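Local coordinates for ESAT-6/WXG100 secretion system protein (PDB 7JQE) that forms the extracellular region of EsaA, a membrane subunit of the bacterial type VIIb secretion system, and probably takes part in protein toxin export, at residues 134-139 / 176-181; 191-196 / 239-244; 200-205 / 413-418; 215-218 / 222-225; 422-427 / 433-438. All blocks are in the same frame, centred on the assembly; numbering follows the deposited sequence.

Contact 1: 134-139 / 176-181; sequences YFNSDL and LANQIQ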
# COMPACT_ATOMS: atom_id res chain seq x y z
N TYR A 134 -4.14 40.53 -17.05
CA TYR A 134 -3.13 40.45 -16.00
C TYR A 134 -3.64 40.83 -14.62
O TYR A 134 -3.14 40.29 -13.63
CB TYR A 134 -1.94 41.35 -16.35
CG TYR A 134 -1.15 40.91 -17.56
CD1 TYR A 134 -1.53 41.30 -18.84
CD2 TYR A 134 -0.02 40.11 -17.43
CE1 TYR A 134 -0.81 40.90 -19.95
CE2 TYR A 134 0.70 39.71 -18.54
CZ TYR A 134 0.31 40.11 -19.80
OH TYR A 134 1.03 39.71 -20.90
N PHE A 135 -4.61 41.73 -14.53
CA PHE A 135 -5.08 42.21 -13.24
C PHE A 135 -6.45 41.69 -12.85
O PHE A 135 -6.86 41.87 -11.70
CB PHE A 135 -5.10 43.75 -13.23
CG PHE A 135 -3.77 44.38 -13.54
CD1 PHE A 135 -2.59 43.77 -13.14
CD2 PHE A 135 -3.70 45.58 -14.23
CE1 PHE A 135 -1.36 44.35 -13.43
CE2 PHE A 135 -2.48 46.17 -14.52
CZ PHE A 135 -1.31 45.55 -14.12
N ASN A 136 -7.17 41.06 -13.78
CA ASN A 136 -8.47 40.42 -13.56
C ASN A 136 -9.61 41.43 -13.52
O ASN A 136 -10.75 41.03 -13.30
CB ASN A 136 -8.50 39.57 -12.28
CG ASN A 136 -9.55 38.49 -12.33
OD1 ASN A 136 -9.89 37.99 -13.40
ND2 ASN A 136 -10.06 38.11 -11.16
N SER A 137 -9.34 42.72 -13.71
CA SER A 137 -10.38 43.73 -13.85
C SER A 137 -9.87 44.80 -14.81
O SER A 137 -8.79 44.67 -15.41
CB SER A 137 -10.77 44.30 -12.49
OG SER A 137 -9.72 45.08 -11.94
N ASP A 138 -10.63 45.88 -14.95
CA ASP A 138 -10.27 47.01 -15.80
C ASP A 138 -10.02 48.21 -14.90
O ASP A 138 -10.96 48.91 -14.52
CB ASP A 138 -11.35 47.29 -16.84
CG ASP A 138 -11.01 48.47 -17.74
OD1 ASP A 138 -9.89 49.01 -17.62
OD2 ASP A 138 -11.87 48.85 -18.57
N LEU A 139 -8.75 48.46 -14.58
CA LEU A 139 -8.42 49.56 -13.67
C LEU A 139 -8.77 50.91 -14.28
O LEU A 139 -9.13 51.84 -13.55
CB LEU A 139 -6.95 49.50 -13.29
CG LEU A 139 -6.54 48.30 -12.42
CD1 LEU A 139 -5.04 48.26 -12.23
CD2 LEU A 139 -7.25 48.37 -11.08
N LEU A 176 -3.86 34.95 -13.33
CA LEU A 176 -2.99 33.88 -13.82
C LEU A 176 -3.72 32.54 -13.83
O LEU A 176 -3.58 31.76 -14.78
CB LEU A 176 -1.73 33.80 -12.97
CG LEU A 176 -0.66 32.80 -13.43
CD1 LEU A 176 -0.14 33.16 -14.82
CD2 LEU A 176 0.47 32.72 -12.42
N ALA A 177 -4.52 32.27 -12.80
CA ALA A 177 -5.32 31.05 -12.78
C ALA A 177 -6.25 30.98 -13.98
O ALA A 177 -6.42 29.91 -14.58
CB ALA A 177 -6.11 30.96 -11.47
N ASN A 178 -6.86 32.11 -14.35
CA ASN A 178 -7.77 32.11 -15.49
C ASN A 178 -7.07 31.68 -16.77
O ASN A 178 -7.71 31.16 -17.69
CB ASN A 178 -8.40 33.49 -15.67
CG ASN A 178 -9.47 33.79 -14.64
OD1 ASN A 178 -10.13 32.88 -14.14
ND2 ASN A 178 -9.63 35.06 -14.30
N GLN A 179 -5.76 31.90 -16.86
CA GLN A 179 -5.02 31.52 -18.05
C GLN A 179 -4.77 30.02 -18.12
O GLN A 179 -4.48 29.50 -19.21
CB GLN A 179 -3.68 32.26 -18.11
CG GLN A 179 -3.81 33.78 -17.99
CD GLN A 179 -4.51 34.40 -19.18
OE1 GLN A 179 -3.98 34.42 -20.29
NE2 GLN A 179 -5.72 34.90 -18.96
N ILE A 180 -4.86 29.30 -17.00
CA ILE A 180 -4.70 27.85 -16.99
C ILE A 180 -5.92 27.23 -16.31
O ILE A 180 -5.79 26.33 -15.48
CB ILE A 180 -3.39 27.43 -16.29
CG1 ILE A 180 -3.24 28.13 -14.94
CG2 ILE A 180 -2.20 27.71 -17.18
CD1 ILE A 180 -2.08 27.61 -14.12
N GLN A 181 -7.10 27.71 -16.69
CA GLN A 181 -8.34 27.26 -16.05
C GLN A 181 -8.52 25.75 -16.17
O GLN A 181 -8.88 25.08 -15.20
CB GLN A 181 -9.52 28.01 -16.67
CG GLN A 181 -10.66 28.29 -15.71
CD GLN A 181 -11.63 29.31 -16.27
OE1 GLN A 181 -11.39 29.89 -17.33
NE2 GLN A 181 -12.72 29.54 -15.56
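Asn136 and Asn178 meet in a thin, polar surface contact between the ends of two helices, 102-135 and 169-179, far out along the elongated chain. Only 64 Å² is buried. The amides approach through Asn136 OD1 and Asn178 ND2, 3.1 Å apart, but the angle is too poor for a hydrogen bond, so the pair is a polar near-contact. The side chains cross at about a right angle, with their amide planes turned 52° from each other. Asn136 is the residue at which the chain leaves the helix, with positive phi (79°), a conformation asparagine tolerates well. Its CG is swung opposite the backbone N (chi1 -156°), and this carries OD1 across to the other helix, where the side chain also rests on Ser174 and Ala175. From the facing helix Asn178 starts out toward Asn136 and brings ND2 to it. Next to this polar pair the helices pack through mostly aromatic and aliphatic side chains: Tyr134 and Leu176 on Phe468, and Phe135 on Val473, both of helix 462-491. Tyr134 also meets Tyr134 and hydrogen-bonds Gln133 of the second subunit, and Leu176 touches Ile180 of that subunit, so both helix ends pack on helix 462-491 and border the second subunit.

Contact 2: 191-196 / 239-244; sequences EYETEI and GKYKSA. With EDO (1,2-ethanediol), chain R; EDO (1,2-ethanediol), chain X; EDO (1,2-ethanediol), chain U; EDO (1,2-ethanediol), chain Y.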
# COMPACT_ATOMS: atom_id res chain seq x y z
N GLU A 191 -5.93 2.49 -13.16
CA GLU A 191 -5.24 1.22 -12.93
C GLU A 191 -5.10 0.90 -11.45
O GLU A 191 -5.04 -0.27 -11.07
CB GLU A 191 -3.87 1.22 -13.60
CG GLU A 191 -3.90 0.91 -15.08
CD GLU A 191 -4.10 2.15 -15.94
OE1 GLU A 191 -4.30 3.25 -15.37
OE2 GLU A 191 -4.04 2.03 -17.18
N TYR A 192 -5.04 1.93 -10.60
CA TYR A 192 -4.96 1.66 -9.16
C TYR A 192 -6.21 0.93 -8.68
O TYR A 192 -6.12 -0.12 -8.04
CB TYR A 192 -4.76 2.96 -8.39
CG TYR A 192 -3.42 3.61 -8.64
CD1 TYR A 192 -2.28 3.16 -7.98
CD2 TYR A 192 -3.29 4.66 -9.53
CE1 TYR A 192 -1.05 3.74 -8.21
CE2 TYR A 192 -2.06 5.25 -9.77
CZ TYR A 192 -0.95 4.79 -9.11
OH TYR A 192 0.28 5.37 -9.33
N GLU A 193 -7.39 1.46 -9.01
CA GLU A 193 -8.62 0.79 -8.61
C GLU A 193 -8.73 -0.59 -9.25
O GLU A 193 -9.26 -1.53 -8.64
CB GLU A 193 -9.84 1.64 -8.99
CG GLU A 193 -11.12 0.83 -9.07
CD GLU A 193 -12.30 1.64 -9.53
OE1 GLU A 193 -12.15 2.88 -9.70
OE2 GLU A 193 -13.39 1.05 -9.73
N THR A 194 -8.23 -0.74 -10.48
CA THR A 194 -8.32 -2.03 -11.16
C THR A 194 -7.51 -3.09 -10.42
O THR A 194 -7.96 -4.23 -10.26
CB THR A 194 -7.84 -1.90 -12.60
OG1 THR A 194 -8.78 -1.11 -13.34
CG2 THR A 194 -7.71 -3.26 -13.26
N GLU A 195 -6.31 -2.73 -9.95
CA GLU A 195 -5.49 -3.68 -9.20
C GLU A 195 -6.13 -4.02 -7.86
O GLU A 195 -6.20 -5.19 -7.47
CB GLU A 195 -4.09 -3.12 -8.99
CG GLU A 195 -3.24 -3.93 -8.02
CD GLU A 195 -3.11 -5.38 -8.42
OE1 GLU A 195 -3.45 -5.71 -9.57
OE2 GLU A 195 -2.68 -6.20 -7.57
N ILE A 196 -6.61 -3.01 -7.14
CA ILE A 196 -7.27 -3.23 -5.86
C ILE A 196 -8.45 -4.18 -6.01
O ILE A 196 -8.61 -5.14 -5.25
CB ILE A 196 -7.70 -1.88 -5.25
CG1 ILE A 196 -6.48 -0.99 -5.01
CG2 ILE A 196 -8.47 -2.09 -3.96
CD1 ILE A 196 -6.83 0.40 -4.54
N GLY A 239 -14.26 -2.58 3.44
CA GLY A 239 -15.69 -2.42 3.28
C GLY A 239 -16.06 -1.05 2.75
O GLY A 239 -16.91 -0.93 1.87
N LYS A 240 -15.42 -0.00 3.28
CA LYS A 240 -15.68 1.35 2.79
C LYS A 240 -15.39 1.45 1.30
O LYS A 240 -16.18 2.02 0.54
CB LYS A 240 -14.85 2.37 3.56
CG LYS A 240 -15.53 2.97 4.78
CD LYS A 240 -14.67 4.06 5.38
CE LYS A 240 -15.32 4.68 6.61
NZ LYS A 240 -14.34 5.42 7.45
N TYR A 241 -14.26 0.89 0.87
CA TYR A 241 -13.90 0.95 -0.54
C TYR A 241 -14.87 0.14 -1.39
O TYR A 241 -15.33 0.62 -2.44
CB TYR A 241 -12.47 0.43 -0.71
CG TYR A 241 -11.88 0.71 -2.07
CD1 TYR A 241 -11.15 1.87 -2.30
CD2 TYR A 241 -12.04 -0.19 -3.11
CE1 TYR A 241 -10.59 2.13 -3.54
CE2 TYR A 241 -11.49 0.07 -4.36
CZ TYR A 241 -10.76 1.23 -4.56
OH TYR A 241 -10.22 1.47 -5.80
N LYS A 242 -15.21 -1.08 -0.96
CA LYS A 242 -16.15 -1.90 -1.71
C LYS A 242 -17.50 -1.22 -1.84
O LYS A 242 -18.16 -1.32 -2.88
CB LYS A 242 -16.31 -3.27 -1.04
CG LYS A 242 -17.50 -4.07 -1.55
CD LYS A 242 -17.82 -5.23 -0.61
CE LYS A 242 -19.00 -6.05 -1.11
NZ LYS A 242 -18.69 -6.72 -2.40
N SER A 243 -17.93 -0.53 -0.79
CA SER A 243 -19.21 0.17 -0.84
C SER A 243 -19.13 1.46 -1.66
O SER A 243 -20.11 1.85 -2.30
CB SER A 243 -19.69 0.47 0.58
OG SER A 243 -20.96 1.08 0.55
N ALA A 244 -17.97 2.13 -1.68
CA ALA A 244 -17.83 3.36 -2.45
C ALA A 244 -17.74 3.07 -3.94
O ALA A 244 -18.42 3.71 -4.75
CB ALA A 244 -16.61 4.16 -1.98
C1 EDO R . -16.45 3.56 -9.82
O1 EDO R . -15.93 2.41 -10.52
C2 EDO R . -17.97 3.49 -9.79
O2 EDO R . -18.47 4.54 -8.95
C1 EDO X . -1.68 -9.34 -10.06
O1 EDO X . -2.11 -8.95 -8.75
C2 EDO X . -2.49 -8.60 -11.12
O2 EDO X . -2.00 -8.93 -12.42
C1 EDO U . -21.08 -4.38 -5.05
O1 EDO U . -19.88 -4.47 -4.27
C2 EDO U . -22.24 -4.06 -4.12
O2 EDO U . -21.73 -3.43 -2.93
C1 EDO Y . -21.03 1.66 -7.44
O1 EDO Y . -20.42 1.27 -8.67
C2 EDO Y . -20.62 3.08 -7.07
O2 EDO Y . -21.33 3.51 -5.91
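Tyr241 reaches from helix 225-244 to Ile196 and Glu193 on helix 191-200, a buried helix-to-helix packing within the central helical part of the chain. The first shell is van der Waals packing without a hydrogen bond between the segments. Ile196 CG2 lies 3.7 Å from Tyr241 CE2, meeting the ring obliquely, while Ile196 CD1 reaches the phenol end, 3.8 Å from Tyr241 OH. That hydroxyl is also set against the aliphatic root of Glu193, with Tyr241 OH 3.2 Å from Glu193 CB. The phenol end thus rests against two side chains about one helical turn apart, and its long reach bridges backbones whose nearest CA atoms, those of Ile196 and Tyr241, are 9.5 Å apart. Further out, Met422 and Ile423 of helix 396-427 touch Ile196 and Tyr241, respectively, and Met200, at the end of helix 191-200, packs on Tyr241. Glu193, extended beyond CG, carries its carboxylate past the phenol, the carboxylate and ring planes standing 88° apart. Its charged end leaves this packing, and OE2 of Glu193 accepts a hydrogen bond of 3.0 Å from O1 of a 1,2-ethanediol (chain R), probably from the crystallisation liquor.

Contact 3: 200-205 / 413-418; sequences MGSVDV and LSKIDT. With EDO (1,2-ethanediol), chain F.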
# COMPACT_ATOMS: atom_id res chain seq x y z
N MSE A 200 -9.23 -7.78 -4.24
CA MSE A 200 -10.42 -7.93 -3.40
C MSE A 200 -11.38 -8.97 -3.94
O MSE A 200 -12.29 -9.41 -3.23
CB MSE A 200 -11.13 -6.59 -3.24
CG MSE A 200 -10.30 -5.54 -2.50
SE MSE A 200 -11.24 -3.88 -2.10
CE MSE A 200 -12.82 -4.58 -1.19
N GLY A 201 -11.19 -9.38 -5.20
CA GLY A 201 -12.09 -10.35 -5.80
C GLY A 201 -12.09 -11.70 -5.10
O GLY A 201 -13.06 -12.45 -5.20
N SER A 202 -11.02 -12.02 -4.39
CA SER A 202 -10.91 -13.28 -3.67
C SER A 202 -10.79 -13.07 -2.16
O SER A 202 -10.24 -13.91 -1.45
CB SER A 202 -9.72 -14.10 -4.19
OG SER A 202 -8.50 -13.45 -3.88
N VAL A 203 -11.31 -11.95 -1.67
CA VAL A 203 -11.26 -11.61 -0.26
C VAL A 203 -12.68 -11.42 0.26
O VAL A 203 -13.56 -10.95 -0.46
CB VAL A 203 -10.41 -10.35 -0.01
CG1 VAL A 203 -10.56 -9.87 1.42
CG2 VAL A 203 -8.95 -10.63 -0.34
N ASP A 204 -12.89 -11.79 1.52
CA ASP A 204 -14.17 -11.64 2.20
C ASP A 204 -14.06 -10.48 3.17
O ASP A 204 -13.29 -10.55 4.13
CB ASP A 204 -14.55 -12.94 2.93
CG ASP A 204 -15.93 -12.88 3.57
OD1 ASP A 204 -16.43 -11.77 3.84
OD2 ASP A 204 -16.51 -13.96 3.81
N VAL A 205 -14.82 -9.41 2.91
CA VAL A 205 -14.66 -8.17 3.68
C VAL A 205 -15.57 -8.07 4.89
O VAL A 205 -15.40 -7.16 5.71
CB VAL A 205 -14.90 -6.93 2.79
CG1 VAL A 205 -14.03 -6.99 1.55
CG2 VAL A 205 -16.37 -6.82 2.43
N LEU A 413 -4.76 -13.34 4.72
CA LEU A 413 -4.26 -12.21 5.47
C LEU A 413 -3.34 -11.34 4.62
O LEU A 413 -3.32 -10.12 4.77
CB LEU A 413 -3.53 -12.68 6.73
CG LEU A 413 -4.42 -13.36 7.78
CD1 LEU A 413 -3.64 -13.70 9.05
CD2 LEU A 413 -5.64 -12.49 8.10
N SER A 414 -2.59 -11.96 3.70
CA SER A 414 -1.71 -11.20 2.83
C SER A 414 -2.50 -10.31 1.88
O SER A 414 -2.15 -9.14 1.69
CB SER A 414 -0.80 -12.16 2.06
OG SER A 414 0.06 -11.45 1.18
N LYS A 415 -3.57 -10.84 1.29
CA LYS A 415 -4.41 -10.03 0.42
C LYS A 415 -5.05 -8.88 1.19
O LYS A 415 -5.09 -7.74 0.70
CB LYS A 415 -5.48 -10.91 -0.24
CG LYS A 415 -4.93 -11.70 -1.42
CD LYS A 415 -5.96 -12.63 -2.05
CE LYS A 415 -5.92 -14.00 -1.40
NZ LYS A 415 -6.75 -15.00 -2.13
N ILE A 416 -5.53 -9.15 2.40
CA ILE A 416 -6.13 -8.09 3.21
C ILE A 416 -5.10 -7.00 3.49
O ILE A 416 -5.41 -5.80 3.41
CB ILE A 416 -6.70 -8.67 4.52
CG1 ILE A 416 -7.93 -9.54 4.23
CG2 ILE A 416 -7.02 -7.57 5.51
CD1 ILE A 416 -8.20 -10.57 5.30
N ASP A 417 -3.87 -7.39 3.82
CA ASP A 417 -2.85 -6.39 4.14
C ASP A 417 -2.47 -5.57 2.92
O ASP A 417 -2.37 -4.34 3.00
CB ASP A 417 -1.62 -7.07 4.74
CG ASP A 417 -1.80 -7.46 6.20
OD1 ASP A 417 -2.37 -6.65 6.97
OD2 ASP A 417 -1.37 -8.57 6.58
N THR A 418 -2.27 -6.23 1.78
CA THR A 418 -1.87 -5.52 0.57
C THR A 418 -2.93 -4.52 0.15
O THR A 418 -2.65 -3.32 0.00
CB THR A 418 -1.59 -6.53 -0.55
OG1 THR A 418 -0.47 -7.34 -0.19
CG2 THR A 418 -1.29 -5.79 -1.86
C1 EDO F . 0.20 -11.88 -3.00
O1 EDO F . 1.35 -11.17 -3.49
C2 EDO F . -0.90 -10.88 -2.63
O2 EDO F . -0.43 -10.01 -1.60
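Val203 packs tightly against Lys415 and Ile416, fixing the irregular segment that follows helix 191-200 to the long helix 396-427. On the close side, Val203 CG2 comes within 3.5 Å of Lys415 CB, and Val203 CG1 lies 3.9 Å from Ile416 CG1, so each methyl branch takes a different residue of the helix. The type I turn from Met200 to Val203, closed by the hydrogen bond from Val203 N to Met200 O, brings Ser202 beside it. The other side is more polar and less buried. Here Lys415 runs past Val203 in the opposite direction, bends at chi3 (-91°), and donates from NZ to Ser202 OG at 2.9 Å. Gln412 gives the ammonium group a second acceptor through OE1 and binds Ser202 O through NE2, so one residue braces both partners. A 1,2-ethanediol (chain F), probably from the crystallisation liquor, is hydrogen-bonded through O2 to Ser414 OG and Thr418 OG1 and also to Lys234 of the second subunit. Around the contact, Val203 pairs by backbone with Val250, Leu199 of helix 191-200 lies on Lys415, and Leu413 meets Tyr231 of helix 225-244; the second subunit comes up against Leu413, Ser414, Asp417 and Thr418 of helix 396-427.

Contact 4: 215-218 / 222-225; sequences SKLE and AMTS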
# COMPACT_ATOMS: atom_id res chain seq x y z
N SER A 215 -11.04 -16.05 17.18
CA SER A 215 -11.16 -16.50 18.57
C SER A 215 -10.34 -17.75 18.81
O SER A 215 -9.65 -17.87 19.83
CB SER A 215 -12.63 -16.74 18.92
OG SER A 215 -13.32 -15.52 19.10
N LYS A 216 -10.39 -18.71 17.88
CA LYS A 216 -9.58 -19.90 18.01
C LYS A 216 -8.10 -19.55 17.98
O LYS A 216 -7.33 -19.97 18.86
CB LYS A 216 -9.93 -20.90 16.90
CG LYS A 216 -9.44 -22.31 17.17
CD LYS A 216 -9.99 -22.85 18.48
CE LYS A 216 -9.52 -24.27 18.75
NZ LYS A 216 -9.99 -24.74 20.08
N LEU A 217 -7.68 -18.77 16.98
CA LEU A 217 -6.27 -18.40 16.87
C LEU A 217 -5.78 -17.68 18.12
O LEU A 217 -4.60 -17.77 18.47
CB LEU A 217 -6.05 -17.52 15.64
CG LEU A 217 -6.16 -18.15 14.25
CD1 LEU A 217 -5.84 -17.11 13.18
CD2 LEU A 217 -5.24 -19.35 14.13
N GLU A 218 -6.68 -16.97 18.81
CA GLU A 218 -6.30 -16.26 20.03
C GLU A 218 -6.29 -17.18 21.24
O GLU A 218 -5.52 -16.95 22.18
CB GLU A 218 -7.25 -15.09 20.25
CG GLU A 218 -6.68 -13.96 21.08
CD GLU A 218 -7.52 -12.70 20.98
OE1 GLU A 218 -8.28 -12.57 20.00
OE2 GLU A 218 -7.41 -11.84 21.88
N ALA A 222 -1.83 -18.17 18.99
CA ALA A 222 -1.26 -18.03 17.65
C ALA A 222 -1.39 -16.62 17.09
O ALA A 222 -0.80 -16.33 16.04
CB ALA A 222 -1.91 -19.04 16.70
N MSE A 223 -2.14 -15.74 17.75
CA MSE A 223 -2.32 -14.37 17.30
C MSE A 223 -2.64 -13.46 18.47
O MSE A 223 -3.47 -13.79 19.32
CB MSE A 223 -3.43 -14.29 16.24
CG MSE A 223 -3.62 -12.91 15.63
SE MSE A 223 -4.87 -12.90 14.12
CE MSE A 223 -3.76 -13.78 12.78
N THR A 224 -1.98 -12.30 18.53
CA THR A 224 -2.19 -11.38 19.63
C THR A 224 -3.52 -10.65 19.47
O THR A 224 -4.19 -10.72 18.44
CB THR A 224 -1.04 -10.37 19.70
OG1 THR A 224 -1.09 -9.50 18.57
CG2 THR A 224 0.30 -11.09 19.72
N SER A 225 -3.91 -9.93 20.53
CA SER A 225 -5.18 -9.22 20.51
C SER A 225 -5.09 -7.97 19.63
O SER A 225 -6.09 -7.58 19.02
CB SER A 225 -5.60 -8.86 21.93
OG SER A 225 -7.01 -8.86 22.06
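Leu217 O, near the C-terminal end of helix 211-219, receives two backbone N-H groups from the chain as it turns back. Ala222 N donates at 2.8 Å, nearly in line with the C=O bond (173° at the oxygen), although its N-H is bent, with an angle of 139° at the hydrogen. Met223 N adds a weak bond of 3.3 Å to the same oxygen. Leu217 and Ala222 thereby come within 5.1 Å, CA to CA. The side chains then divide into an apolar and a polar group. On the buried side Leu217 CD1 touches Met223 CE, the methyl of a selenomethionine, at 3.9 Å, and Leu217 CD2 sits 4.2 Å from Ala222 CB. Leu401 and Leu413 of helix 396-427 enlarge this cluster, while Leu406 and Phe410 of the second subunit pack on Ala222 and Met223. On the outer side Glu218 stretches to the start of helix 225-244. Ser225 OG donates to Glu218 OE2 at 3.0 Å, on the syn side but 30° out of the carboxylate plane. Thr224 is the N-cap: its side chain caps a backbone N of the first turn, and Thr224 N is bonded to Glu227 OE1, consistent with a capping box. Polar bonds at Leu217 O and Glu218 thus hold the turn, and apolar contacts bury its other side. The Glu218 carboxylate, near the helix start, is probably stabilised by the helix dipole.

Contact 5: 422-427 / 433-438; sequences MIQTLY and TDLSQI. With EDO (1,2-ethanediol), chain H; EDO (1,2-ethanediol), chain M.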
# COMPACT_ATOMS: atom_id res chain seq x y z
N MSE A 422 -2.78 -0.34 0.10
CA MSE A 422 -2.97 0.42 -1.13
C MSE A 422 -4.04 1.48 -0.91
O MSE A 422 -3.82 2.66 -1.18
CB MSE A 422 -3.37 -0.50 -2.28
CG MSE A 422 -2.25 -1.42 -2.75
SE MSE A 422 -2.87 -2.67 -4.12
CE MSE A 422 -1.14 -3.37 -4.68
N ILE A 423 -5.20 1.05 -0.42
CA ILE A 423 -6.28 1.99 -0.14
C ILE A 423 -5.81 3.08 0.81
O ILE A 423 -6.04 4.27 0.58
CB ILE A 423 -7.51 1.25 0.41
CG1 ILE A 423 -8.00 0.22 -0.61
CG2 ILE A 423 -8.61 2.24 0.75
CD1 ILE A 423 -9.12 -0.69 -0.08
N GLN A 424 -5.13 2.69 1.89
CA GLN A 424 -4.65 3.66 2.86
C GLN A 424 -3.75 4.71 2.21
O GLN A 424 -3.82 5.90 2.54
CB GLN A 424 -3.89 2.94 3.98
CG GLN A 424 -3.22 3.86 4.97
CD GLN A 424 -2.40 3.10 6.00
OE1 GLN A 424 -2.09 1.92 5.82
NE2 GLN A 424 -2.04 3.77 7.08
N THR A 425 -2.89 4.29 1.28
CA THR A 425 -1.88 5.17 0.71
C THR A 425 -2.48 6.12 -0.33
O THR A 425 -1.93 7.21 -0.56
CB THR A 425 -0.76 4.35 0.07
OG1 THR A 425 -0.24 3.43 1.03
CG2 THR A 425 0.36 5.26 -0.41
N LEU A 426 -3.58 5.73 -0.97
CA LEU A 426 -4.21 6.55 -1.99
C LEU A 426 -5.25 7.51 -1.42
O LEU A 426 -5.38 8.63 -1.91
CB LEU A 426 -4.86 5.66 -3.05
CG LEU A 426 -3.90 4.84 -3.91
CD1 LEU A 426 -4.66 3.89 -4.83
CD2 LEU A 426 -2.99 5.75 -4.73
N TYR A 427 -5.98 7.10 -0.38
CA TYR A 427 -7.10 7.90 0.11
C TYR A 427 -6.88 8.49 1.49
O TYR A 427 -7.73 9.27 1.95
CB TYR A 427 -8.38 7.06 0.10
CG TYR A 427 -8.83 6.72 -1.30
CD1 TYR A 427 -8.35 5.59 -1.94
CD2 TYR A 427 -9.68 7.56 -2.00
CE1 TYR A 427 -8.74 5.28 -3.22
CE2 TYR A 427 -10.08 7.26 -3.29
CZ TYR A 427 -9.60 6.12 -3.90
OH TYR A 427 -9.99 5.81 -5.18
N THR A 433 -2.65 6.84 10.03
CA THR A 433 -2.71 5.46 10.49
C THR A 433 -4.05 5.05 11.07
O THR A 433 -4.29 3.85 11.23
CB THR A 433 -1.62 5.18 11.54
OG1 THR A 433 -1.74 6.11 12.62
CG2 THR A 433 -0.23 5.29 10.92
N ASP A 434 -4.92 6.01 11.41
CA ASP A 434 -6.25 5.70 11.93
C ASP A 434 -7.19 5.46 10.75
O ASP A 434 -7.81 6.38 10.21
CB ASP A 434 -6.75 6.82 12.83
CG ASP A 434 -8.08 6.50 13.47
OD1 ASP A 434 -8.62 5.40 13.22
OD2 ASP A 434 -8.60 7.35 14.23
N LEU A 435 -7.30 4.19 10.34
CA LEU A 435 -8.00 3.85 9.11
C LEU A 435 -9.47 4.25 9.15
O LEU A 435 -10.07 4.47 8.09
CB LEU A 435 -7.87 2.35 8.84
CG LEU A 435 -6.43 1.84 8.72
CD1 LEU A 435 -6.40 0.39 8.25
CD2 LEU A 435 -5.63 2.73 7.78
N SER A 436 -10.07 4.37 10.34
CA SER A 436 -11.48 4.75 10.40
C SER A 436 -11.72 6.15 9.87
O SER A 436 -12.85 6.46 9.47
CB SER A 436 -11.99 4.64 11.84
OG SER A 436 -11.13 5.30 12.75
N GLN A 437 -10.69 7.00 9.84
CA GLN A 437 -10.84 8.39 9.42
C GLN A 437 -10.73 8.58 7.91
O GLN A 437 -10.96 9.69 7.42
CB GLN A 437 -9.79 9.27 10.11
CG GLN A 437 -9.88 9.25 11.62
CD GLN A 437 -11.25 9.66 12.11
OE1 GLN A 437 -11.64 10.82 12.00
NE2 GLN A 437 -12.00 8.70 12.64
N ILE A 438 -10.37 7.54 7.17
CA ILE A 438 -10.12 7.67 5.74
C ILE A 438 -11.45 7.63 4.99
O ILE A 438 -12.23 6.69 5.13
CB ILE A 438 -9.17 6.56 5.25
CG1 ILE A 438 -7.84 6.65 6.00
CG2 ILE A 438 -8.96 6.66 3.74
CD1 ILE A 438 -6.78 5.71 5.50
C1 EDO H . 0.44 6.26 4.38
O1 EDO H . 0.90 7.35 5.18
C2 EDO H . -1.08 6.33 4.29
O2 EDO H . -1.49 7.62 3.82
C1 EDO M . -12.06 7.88 -6.27
O1 EDO M . -10.81 8.31 -6.82
C2 EDO M . -12.55 8.89 -5.24
O2 EDO M . -13.84 8.52 -4.75
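Gln424 and Tyr427, in the last turns of helix 396-427, are met by the returning chain, whose residues 435-437 form a short 3-10 segment. The packing is by van der Waals contact, aliphatic branches of Leu435 and Ile438 lying on the helix backbone and on the Gln424 amide. Ile438 lodges against the helix with CD1 4.0 Å from Gln424 CA, and its other branch, CG2, lies 3.7 Å from Tyr427 CB and 3.4 Å from Tyr427 O. Leu435 CD2 rests on the Gln424 amide, 3.7 Å from CD, the two side chains crossing at about a right angle. Gln424 is fully extended from its first torsion (chi1 174°), which carries its amide past Leu435 toward Thr433. Across the dimer, Gln424 packs on Met422 of the second subunit. Polar bonds serve the edges: Gln424 NE2 donates a hydrogen bond to Gln432 O, in the link between the segments. Within 433-438, Ser436 OG donates to Asp434 OD1 at 2.6 Å, approaching from above the carboxylate plane, 36° out of it.

How the contacts relate
Contact 2 packs on both contact 3 and contact 5, which adjoin along helix 396-427 without touching otherwise, while contact 1 lies far along the rod, its centre about 39 Å from that of contact 2 with no touch between them. Contacts 2 and 3 join where Lys242 CD lies 3.7 Å from Val205 CG2. Contacts 2 and 5 meet where Tyr241 CE1 stands 3.7 Å from Tyr427 CE1. Contact 4 is nested within the loops closed by contacts 2 and 3, and touches contact 3 where Leu413 CD1 meets Met223 CE at 3.7 Å. All five touch the second subunit, so the dimer interface runs along the series.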